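Local coordinates for isoaspartyl dipeptidase (Fervidobacterium islandicum, PDB 7CDH), which probably hydrolyses isoaspartyl (beta-aspartyl) dipeptides at a zinc-containing site, as a thermophilic M38-family metallopeptidase linked to protein repair, at residues A[142-145]-A[146-150]; A[274-277]-A[278-281]; A[345-348]-A[349-352]. All blocks are in the same frame, centred on the assembly; numbering follows the deposited sequence.

Contact 1. Residues A[142-145]-A[146-150]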
ATOM      1  N   MET A 142      -2.931  18.855   1.740  1.00 27.42           N
ATOM      2  CA  MET A 142      -1.901  19.787   2.230  1.00 27.68           C
ATOM      3  C   MET A 142      -0.689  19.694   1.304  1.00 28.66           C
ATOM      4  O   MET A 142      -0.144  20.746   0.965  1.00 28.54           O
ATOM      5  CB  MET A 142      -1.509  19.490   3.665  1.00 28.32           C
ATOM      6  CG  MET A 142      -0.554  20.506   4.197  1.00 35.37           C
ATOM      7  SD  MET A 142       0.032  20.152   5.867  1.00 43.96           S
ATOM      8  CE  MET A 142      -1.435  20.492   6.837  1.00 43.75           C
ATOM      9  N   ARG A 143      -0.274  18.483   0.911  1.00 30.56           N
ATOM     10  CA  ARG A 143       0.832  18.310  -0.056  1.00 31.19           C
ATOM     11  C   ARG A 143       0.445  18.892  -1.417  1.00 26.64           C
ATOM     12  O   ARG A 143       1.332  19.469  -2.039  1.00 25.33           O
ATOM     13  CB  ARG A 143       1.229  16.851  -0.250  1.00 34.07           C
ATOM     14  CG  ARG A 143       1.958  16.269   0.937  1.00 42.02           C
ATOM     15  CD  ARG A 143       2.136  14.774   0.707  1.00 46.71           C
ATOM     16  NE  ARG A 143       3.092  14.636  -0.360  1.00 42.06           N
ATOM     17  CZ  ARG A 143       4.396  14.712  -0.158  1.00 47.36           C
ATOM     18  NH1 ARG A 143       4.833  14.923   1.084  1.00 39.12           N
ATOM     19  NH2 ARG A 143       5.231  14.609  -1.197  1.00 42.80           N
ATOM     20  N   ASP A 144      -0.819  18.765  -1.836  1.00 25.44           N
ATOM     21  CA  ASP A 144      -1.309  19.296  -3.136  1.00 26.55           C
ATOM     22  C   ASP A 144      -1.061  20.805  -3.206  1.00 26.29           C
ATOM     23  O   ASP A 144      -0.420  21.270  -4.164  1.00 25.63           O
ATOM     24  CB  ASP A 144      -2.765  18.953  -3.379  1.00 27.13           C
ATOM     25  CG  ASP A 144      -3.044  17.503  -3.718  1.00 30.92           C
ATOM     26  OD1 ASP A 144      -2.078  16.696  -3.745  1.00 30.62           O
ATOM     27  OD2 ASP A 144      -4.258  17.194  -3.976  1.00 32.96           O
ATOM     28  N   ILE A 145      -1.488  21.541  -2.192  1.00 27.56           N
ATOM     29  CA  ILE A 145      -1.384  23.025  -2.202  1.00 27.21           C
ATOM     30  C   ILE A 145       0.077  23.427  -1.994  1.00 26.61           C
ATOM     31  O   ILE A 145       0.483  24.410  -2.535  1.00 28.32           O
ATOM     32  CB  ILE A 145      -2.355  23.652  -1.192  1.00 28.06           C
ATOM     33  CG1 ILE A 145      -2.444  25.170  -1.393  1.00 30.65           C
ATOM     34  CG2 ILE A 145      -1.989  23.259   0.229  1.00 28.67           C
ATOM     35  CD1 ILE A 145      -3.628  25.837  -0.686  1.00 31.67           C
ATOM     36  N   VAL A 146       0.900  22.656  -1.307  1.00 29.44           N
ATOM     37  CA  VAL A 146       2.316  23.081  -1.107  1.00 27.64           C
ATOM     38  C   VAL A 146       3.067  22.823  -2.422  1.00 29.31           C
ATOM     39  O   VAL A 146       3.710  23.765  -2.899  1.00 34.19           O
ATOM     40  CB  VAL A 146       2.922  22.436   0.156  1.00 27.29           C
ATOM     41  CG1 VAL A 146       4.418  22.658   0.313  1.00 29.83           C
ATOM     42  CG2 VAL A 146       2.226  22.930   1.402  1.00 28.18           C
ATOM     43  N   LEU A 147       2.847  21.685  -3.089  1.00 28.45           N
ATOM     44  CA  LEU A 147       3.735  21.221  -4.196  1.00 30.79           C
ATOM     45  C   LEU A 147       3.290  21.707  -5.587  1.00 30.48           C
ATOM     46  O   LEU A 147       4.137  21.740  -6.488  1.00 36.96           O
ATOM     47  CB  LEU A 147       3.805  19.691  -4.193  1.00 30.17           C
ATOM     48  CG  LEU A 147       4.482  19.055  -2.983  1.00 32.26           C
ATOM     49  CD1 LEU A 147       4.640  17.562  -3.232  1.00 35.86           C
ATOM     50  CD2 LEU A 147       5.832  19.685  -2.687  1.00 31.71           C
ATOM     51  N   ILE A 148       2.013  21.975  -5.803  1.00 31.04           N
ATOM     52  CA  ILE A 148       1.425  22.328  -7.134  1.00 30.03           C
ATOM     53  C   ILE A 148       1.027  23.811  -7.177  1.00 30.27           C
ATOM     54  O   ILE A 148       0.029  24.186  -6.556  1.00 28.75           O
ATOM     55  CB  ILE A 148       0.220  21.415  -7.366  1.00 30.33           C
ATOM     56  CG1 ILE A 148       0.639  19.949  -7.316  1.00 35.20           C
ATOM     57  CG2 ILE A 148      -0.459  21.761  -8.663  1.00 32.14           C
ATOM     58  CD1 ILE A 148      -0.516  19.034  -7.116  1.00 41.68           C
ATOM     59  N   ASP A 149       1.779  24.618  -7.912  1.00 37.46           N
ATOM     60  CA  ASP A 149       1.597  26.089  -8.019  1.00 40.33           C
ATOM     61  C   ASP A 149       0.104  26.427  -8.143  1.00 33.38           C
ATOM     62  O   ASP A 149      -0.382  27.163  -7.299  1.00 32.94           O
ATOM     63  CB  ASP A 149       2.534  26.671  -9.086  1.00 49.38           C
ATOM     64  CG  ASP A 149       3.847  27.194  -8.489  1.00 68.22           C
ATOM     65  OD1 ASP A 149       3.796  27.732  -7.352  1.00 81.97           O
ATOM     66  OD2 ASP A 149       4.928  27.054  -9.138  1.00 77.98           O
ATOM     67  N   LYS A 150      -0.630  25.861  -9.092  1.00 32.68           N
ATOM     68  CA  LYS A 150      -1.992  26.355  -9.412  1.00 29.29           C
ATOM     69  C   LYS A 150      -3.017  25.979  -8.332  1.00 26.56           C
ATOM     70  O   LYS A 150      -4.110  26.558  -8.369  1.00 23.00           O
ATOM     71  CB  LYS A 150      -2.433  25.837 -10.782  1.00 31.36           C
ATOM     72  CG  LYS A 150      -1.804  26.570 -11.963  1.00 33.16           C
ATOM     73  CD  LYS A 150      -2.486  26.280 -13.274  1.00 33.88           C
ATOM     74  CE  LYS A 150      -1.742  26.854 -14.451  1.00 34.85           C
ATOM     75  NZ  LYS A 150      -1.744  28.330 -14.417  1.00 36.49           N
TER
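R143 and L147 lie side by side on successive turns of helix 141-147 and point the same way. The guanidinium group of R143 reaches the CD1 methyl of L147, with NH2 3.6 Å from CD1, approaching obliquely. The R143 chain starts with CG anti to the carbonyl carbon (chi1 -72°) and bends at chi3, which carries its charged end alongside the leucine. Beneath this pair the backbone is tied in the i to i+4 pattern of an alpha-helix. V146 N donates to M142 O (3.1 Å), L147 N to R143 O (2.9 Å) and I148 N to D144 O (3.0 Å). At I148 the backbone turns out of the helix, though its amide still supplies the last of these bonds. The CB of I148 lies 3.3 Å from D144 O, the oxygen its amide binds. On another side of the helix I145 CG2 and V146 CG2 meet at 4.4 Å.

The polar ends of R143 and D144 find partners outside the helix. R143 NH2 forms a salt bridge with E107 of a second subunit, so the same nitrogen that touches the L147 methyl also ties two subunits together. The buried D144 carboxylate is held by T138, T127 and the amide of F137, which should fix its rotation, and K188 ties the end of the helix through the carbonyls of I145 and I148. The short helix is the connection of a beta-alpha-beta unit between strands 122-127 and 151-159, the latter carrying the zinc ligand E156. M142, I145 and V146 pack against helix 169-186, while I148 touches Y110 on helix 106-118.

Contact 2. Residues A[274-277]-A[278-281]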
ATOM      1  N   ASN A 274     -27.450  47.076   2.274  1.00 42.27           N
ATOM      2  CA  ASN A 274     -27.022  46.722   3.650  1.00 39.54           C
ATOM      3  C   ASN A 274     -25.501  46.839   3.818  1.00 36.26           C
ATOM      4  O   ASN A 274     -25.013  46.402   4.845  1.00 43.30           O
ATOM      5  CB  ASN A 274     -27.647  45.391   4.023  1.00 45.30           C
ATOM      6  CG  ASN A 274     -29.150  45.560   3.992  1.00 53.47           C
ATOM      7  OD1 ASN A 274     -29.717  46.191   4.883  1.00 71.78           O
ATOM      8  ND2 ASN A 274     -29.797  45.103   2.933  1.00 53.06           N
ATOM      9  N   GLY A 275     -24.787  47.479   2.895  1.00 32.09           N
ATOM     10  CA  GLY A 275     -23.331  47.687   2.998  1.00 39.04           C
ATOM     11  C   GLY A 275     -22.510  46.397   3.080  1.00 44.41           C
ATOM     12  O   GLY A 275     -21.456  46.431   3.756  1.00 47.98           O
ATOM     13  N   LEU A 276     -22.910  45.333   2.366  1.00 38.10           N
ATOM     14  CA  LEU A 276     -22.204  44.038   2.358  1.00 38.68           C
ATOM     15  C   LEU A 276     -21.798  43.612   0.942  1.00 37.68           C
ATOM     16  O   LEU A 276     -21.327  42.485   0.775  1.00 41.58           O
ATOM     17  CB  LEU A 276     -23.141  43.011   2.985  1.00 41.71           C
ATOM     18  CG  LEU A 276     -23.499  43.250   4.444  1.00 39.48           C
ATOM     19  CD1 LEU A 276     -24.530  42.235   4.891  1.00 42.24           C
ATOM     20  CD2 LEU A 276     -22.283  43.193   5.344  1.00 36.25           C
ATOM     21  N   LEU A 277     -21.879  44.487  -0.041  1.00 34.77           N
ATOM     22  CA  LEU A 277     -21.414  44.147  -1.399  1.00 34.76           C
ATOM     23  C   LEU A 277     -19.909  43.829  -1.390  1.00 34.58           C
ATOM     24  O   LEU A 277     -19.451  43.191  -2.344  1.00 43.94           O
ATOM     25  CB  LEU A 277     -21.731  45.288  -2.357  1.00 34.33           C
ATOM     26  CG  LEU A 277     -21.667  44.901  -3.833  1.00 37.18           C
ATOM     27  CD1 LEU A 277     -22.856  44.063  -4.219  1.00 40.02           C
ATOM     28  CD2 LEU A 277     -21.582  46.119  -4.727  1.00 38.11           C
ATOM     29  N   ASP A 278     -19.155  44.197  -0.367  1.00 35.19           N
ATOM     30  CA  ASP A 278     -17.702  43.861  -0.309  1.00 42.04           C
ATOM     31  C   ASP A 278     -17.544  42.355  -0.026  1.00 41.09           C
ATOM     32  O   ASP A 278     -16.459  41.813  -0.259  1.00 38.07           O
ATOM     33  CB  ASP A 278     -16.951  44.760   0.678  1.00 45.53           C
ATOM     34  CG  ASP A 278     -16.687  46.185   0.171  1.00 55.74           C
ATOM     35  OD1 ASP A 278     -16.893  46.440  -1.038  1.00 57.78           O
ATOM     36  OD2 ASP A 278     -16.282  47.055   0.991  1.00 60.50           O
ATOM     37  N   ASN A 279     -18.611  41.680   0.387  1.00 35.15           N
ATOM     38  CA  ASN A 279     -18.523  40.302   0.904  1.00 36.20           C
ATOM     39  C   ASN A 279     -19.159  39.365  -0.117  1.00 33.48           C
ATOM     40  O   ASN A 279     -19.516  38.273   0.240  1.00 36.65           O
ATOM     41  CB  ASN A 279     -19.155  40.235   2.299  1.00 44.28           C
ATOM     42  CG  ASN A 279     -18.456  41.169   3.263  1.00 45.90           C
ATOM     43  OD1 ASN A 279     -18.588  42.388   3.146  1.00 52.11           O
ATOM     44  ND2 ASN A 279     -17.674  40.611   4.174  1.00 42.20           N
ATOM     45  N   VAL A 280     -19.301  39.785  -1.362  1.00 34.05           N
ATOM     46  CA  VAL A 280     -20.135  39.038  -2.333  1.00 32.29           C
ATOM     47  C   VAL A 280     -19.323  38.836  -3.591  1.00 32.01           C
ATOM     48  O   VAL A 280     -18.672  39.787  -4.005  1.00 32.67           O
ATOM     49  CB  VAL A 280     -21.447  39.776  -2.614  1.00 32.73           C
ATOM     50  CG1 VAL A 280     -22.098  39.239  -3.877  1.00 35.44           C
ATOM     51  CG2 VAL A 280     -22.373  39.632  -1.431  1.00 32.70           C
ATOM     52  N   THR A 281     -19.283  37.600  -4.096  1.00 33.42           N
ATOM     53  CA  THR A 281     -18.723  37.306  -5.437  1.00 31.88           C
ATOM     54  C   THR A 281     -19.854  36.690  -6.246  1.00 28.02           C
ATOM     55  O   THR A 281     -20.820  36.258  -5.645  1.00 24.86           O
ATOM     56  CB  THR A 281     -17.452  36.442  -5.382  1.00 31.34           C
ATOM     57  OG1 THR A 281     -17.849  35.166  -4.897  1.00 34.29           O
ATOM     58  CG2 THR A 281     -16.353  37.003  -4.505  1.00 31.60           C
TER
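L276 O accepts a bond from N279 N at 2.9 Å, the only backbone hydrogen bond between 274-277 and 278-281. It is fairly straight at the hydrogen (158°), but the donor stands 49° above the carbonyl plane and so uses neither lone pair. The same oxygen is also approached by N279 CB (3.5 Å) and V280 CG2 (3.8 Å). The asparagine carries CG anti to its carbonyl carbon (chi1 -59°), and its ND2 bonds to the carbonyl of G243. V280 is turned toward the preceding residues, and its CB comes within 4.0 Å of L277 O.

Upstream, G275 with its positive phi is the C-prime residue of a Schellman motif that ends helix 264-273; the turn at L276 then leads into strand 280-283, which pairs with strand 245-248. L276 packs on L236 of helix 229-240, whereas L277 turns to I268 and Y272 of the helix just ended. D278 is in a salt bridge with K329, and N334 ND2 bonds to the carbonyls of both L277 and V280. Within 274-281 one backbone bond thus closes the turn; the Schellman bonds before it, the strand pairing after it, leucine packing and the side chains of K329 and N334 add to the hold.

Contact 3. Residues A[345-348]-A[349-352]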
ATOM      1  N   LYS A 345      -7.626  45.107 -10.279  1.00 37.74           N
ATOM      2  CA  LYS A 345      -7.264  46.530 -10.100  1.00 43.23           C
ATOM      3  C   LYS A 345      -6.469  47.023 -11.312  1.00 40.32           C
ATOM      4  O   LYS A 345      -5.426  46.433 -11.615  1.00 45.86           O
ATOM      5  CB  LYS A 345      -6.467  46.718  -8.804  1.00 46.91           C
ATOM      6  CG  LYS A 345      -6.482  48.131  -8.241  1.00 62.10           C
ATOM      7  CD  LYS A 345      -6.675  48.192  -6.737  1.00 72.94           C
ATOM      8  CE  LYS A 345      -5.419  47.873  -5.961  1.00 80.04           C
ATOM      9  NZ  LYS A 345      -4.677  49.117  -5.645  1.00 87.18           N
ATOM     10  N   ILE A 346      -6.924  48.097 -11.956  1.00 41.77           N
ATOM     11  CA  ILE A 346      -6.074  48.862 -12.910  1.00 41.23           C
ATOM     12  C   ILE A 346      -5.267  49.866 -12.103  1.00 43.19           C
ATOM     13  O   ILE A 346      -5.870  50.827 -11.600  1.00 50.47           O
ATOM     14  CB  ILE A 346      -6.893  49.552 -13.999  1.00 42.89           C
ATOM     15  CG1 ILE A 346      -7.949  48.615 -14.585  1.00 42.74           C
ATOM     16  CG2 ILE A 346      -5.934  50.098 -15.042  1.00 49.26           C
ATOM     17  CD1 ILE A 346      -8.405  48.987 -15.976  1.00 42.18           C
ATOM     18  N   ALA A 347      -3.963  49.627 -11.982  1.00 42.72           N
ATOM     19  CA  ALA A 347      -3.037  50.381 -11.113  1.00 45.11           C
ATOM     20  C   ALA A 347      -1.605  49.896 -11.348  1.00 53.28           C
ATOM     21  O   ALA A 347      -1.427  48.786 -11.848  1.00 56.59           O
ATOM     22  CB  ALA A 347      -3.435  50.212  -9.678  1.00 44.94           C
ATOM     23  N   LYS A 348      -0.625  50.740 -11.028  1.00 57.02           N
ATOM     24  CA  LYS A 348       0.814  50.506 -11.282  1.00 54.66           C
ATOM     25  C   LYS A 348       1.185  49.188 -10.598  1.00 54.23           C
ATOM     26  O   LYS A 348       0.806  49.034  -9.413  1.00 52.83           O
ATOM     27  CB  LYS A 348       1.613  51.698 -10.740  1.00 66.90           C
ATOM     28  CG  LYS A 348       3.017  51.881 -11.299  1.00 75.17           C
ATOM     29  CD  LYS A 348       3.769  53.018 -10.634  1.00 82.54           C
ATOM     30  CE  LYS A 348       5.232  52.708 -10.375  1.00 90.81           C
ATOM     31  NZ  LYS A 348       5.729  53.450  -9.193  1.00 94.27           N
ATOM     32  N   GLY A 349       1.817  48.257 -11.331  1.00 50.64           N
ATOM     33  CA  GLY A 349       2.394  47.011 -10.769  1.00 51.91           C
ATOM     34  C   GLY A 349       1.422  45.829 -10.744  1.00 49.36           C
ATOM     35  O   GLY A 349       1.887  44.698 -10.643  1.00 41.45           O
ATOM     36  N   GLN A 350       0.117  46.101 -10.807  1.00 43.69           N
ATOM     37  CA  GLN A 350      -0.963  45.134 -11.063  1.00 42.84           C
ATOM     38  C   GLN A 350      -0.784  44.537 -12.468  1.00 44.67           C
ATOM     39  O   GLN A 350      -0.116  45.144 -13.318  1.00 45.82           O
ATOM     40  CB  GLN A 350      -2.302  45.846 -10.871  1.00 49.18           C
ATOM     41  CG  GLN A 350      -2.539  46.363  -9.447  1.00 61.57           C
ATOM     42  CD  GLN A 350      -2.741  45.299  -8.381  1.00 68.77           C
ATOM     43  OE1 GLN A 350      -2.900  44.108  -8.661  1.00 75.54           O
ATOM     44  NE2 GLN A 350      -2.779  45.728  -7.129  1.00 63.59           N
ATOM     45  N   ASP A 351      -1.347  43.356 -12.694  1.00 49.12           N
ATOM     46  CA  ASP A 351      -1.183  42.592 -13.954  1.00 53.05           C
ATOM     47  C   ASP A 351      -2.125  43.229 -14.979  1.00 48.51           C
ATOM     48  O   ASP A 351      -3.246  43.646 -14.581  1.00 42.61           O
ATOM     49  CB  ASP A 351      -1.418  41.090 -13.727  1.00 64.53           C
ATOM     50  CG  ASP A 351      -0.338  40.405 -12.888  1.00 76.26           C
ATOM     51  OD1 ASP A 351       0.752  40.137 -13.442  1.00 92.19           O
ATOM     52  OD2 ASP A 351      -0.575  40.156 -11.679  1.00 75.04           O
ATOM     53  N   ALA A 352      -1.683  43.299 -16.237  1.00 39.93           N
ATOM     54  CA  ALA A 352      -2.368  44.019 -17.326  1.00 39.56           C
ATOM     55  C   ALA A 352      -3.495  43.146 -17.875  1.00 40.07           C
ATOM     56  O   ALA A 352      -3.410  42.736 -19.055  1.00 37.01           O
ATOM     57  CB  ALA A 352      -1.386  44.424 -18.406  1.00 40.70           C
TER
HETATM   58  O   HOH W   1      -5.137  43.882 -11.861  1.00 46.09           O
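The side-chain amide of Q350 has the aliphatic part of K345 over one face, CB of the lysine standing 4.0 Å from CD of the glutamine. The two chains run obliquely past each other. The other flat group is the peptide carbonyl of A347: Q350 N donates to A347 O over 3.3 Å, from a position 39° above the carbonyl plane, and the bond is bent at the hydrogen (138°). It closes a type II beta turn from A347 to Q350. G349 takes the third position with positive phi, a conformation that suits glycine.

Q350 CB lies against two carbonyl oxygens, 3.2 Å from A347 O and 3.3 Å from K345 O. With CG anti to the carbonyl carbon and a bend at chi2 (-69°), the chain folds back over the start of the turn, where CG also meets the methyl CB of A347 at 4.0 Å. An alanine here would probably strip the cover from the K345 flank and the A347 methyl and leave the lysine chain freer to turn. Water 1 donates to K345 O at 2.6 Å and, weakly, to D351 O, linking residues on the two sides of the turn.

Outside the turn, G349 and Q350 form backbone bonds with V27, A352 with H25 and G371, and I346 packs on L53 and P55 of strand 51-59. The loop, which leads from helix 333-339 to strand 354-358, is thus fastened to the beta-strand region largely by its backbone. Its chemistry is that of a surface turn: one bent backbone bond, a water bridge and methylene packing, with two exposed lysines, K345 and K348, flanking it.

How the contacts relate
The three contacts come in series along the chain and none touches another. Contact 1 and contact 2 have centres about 30 Å apart, contacts 1 and 3 about 26 Å, and contacts 2 and 3 about 23 Å; nearest atoms are about 17, 12 and 12 Å apart. Contacts 1 and 2 belong to the TIM-barrel part: helix 141-147 leads to strand 151-159 with the zinc ligand E156, and 278-281 opens strand 280-283, just ahead of the ligand D285. Contact 3 marks the passage after the last helix, 333-339, toward strand 354-358 and the beta domain. None of the three contains a zinc ligand; the first two lie in elements that lead to one.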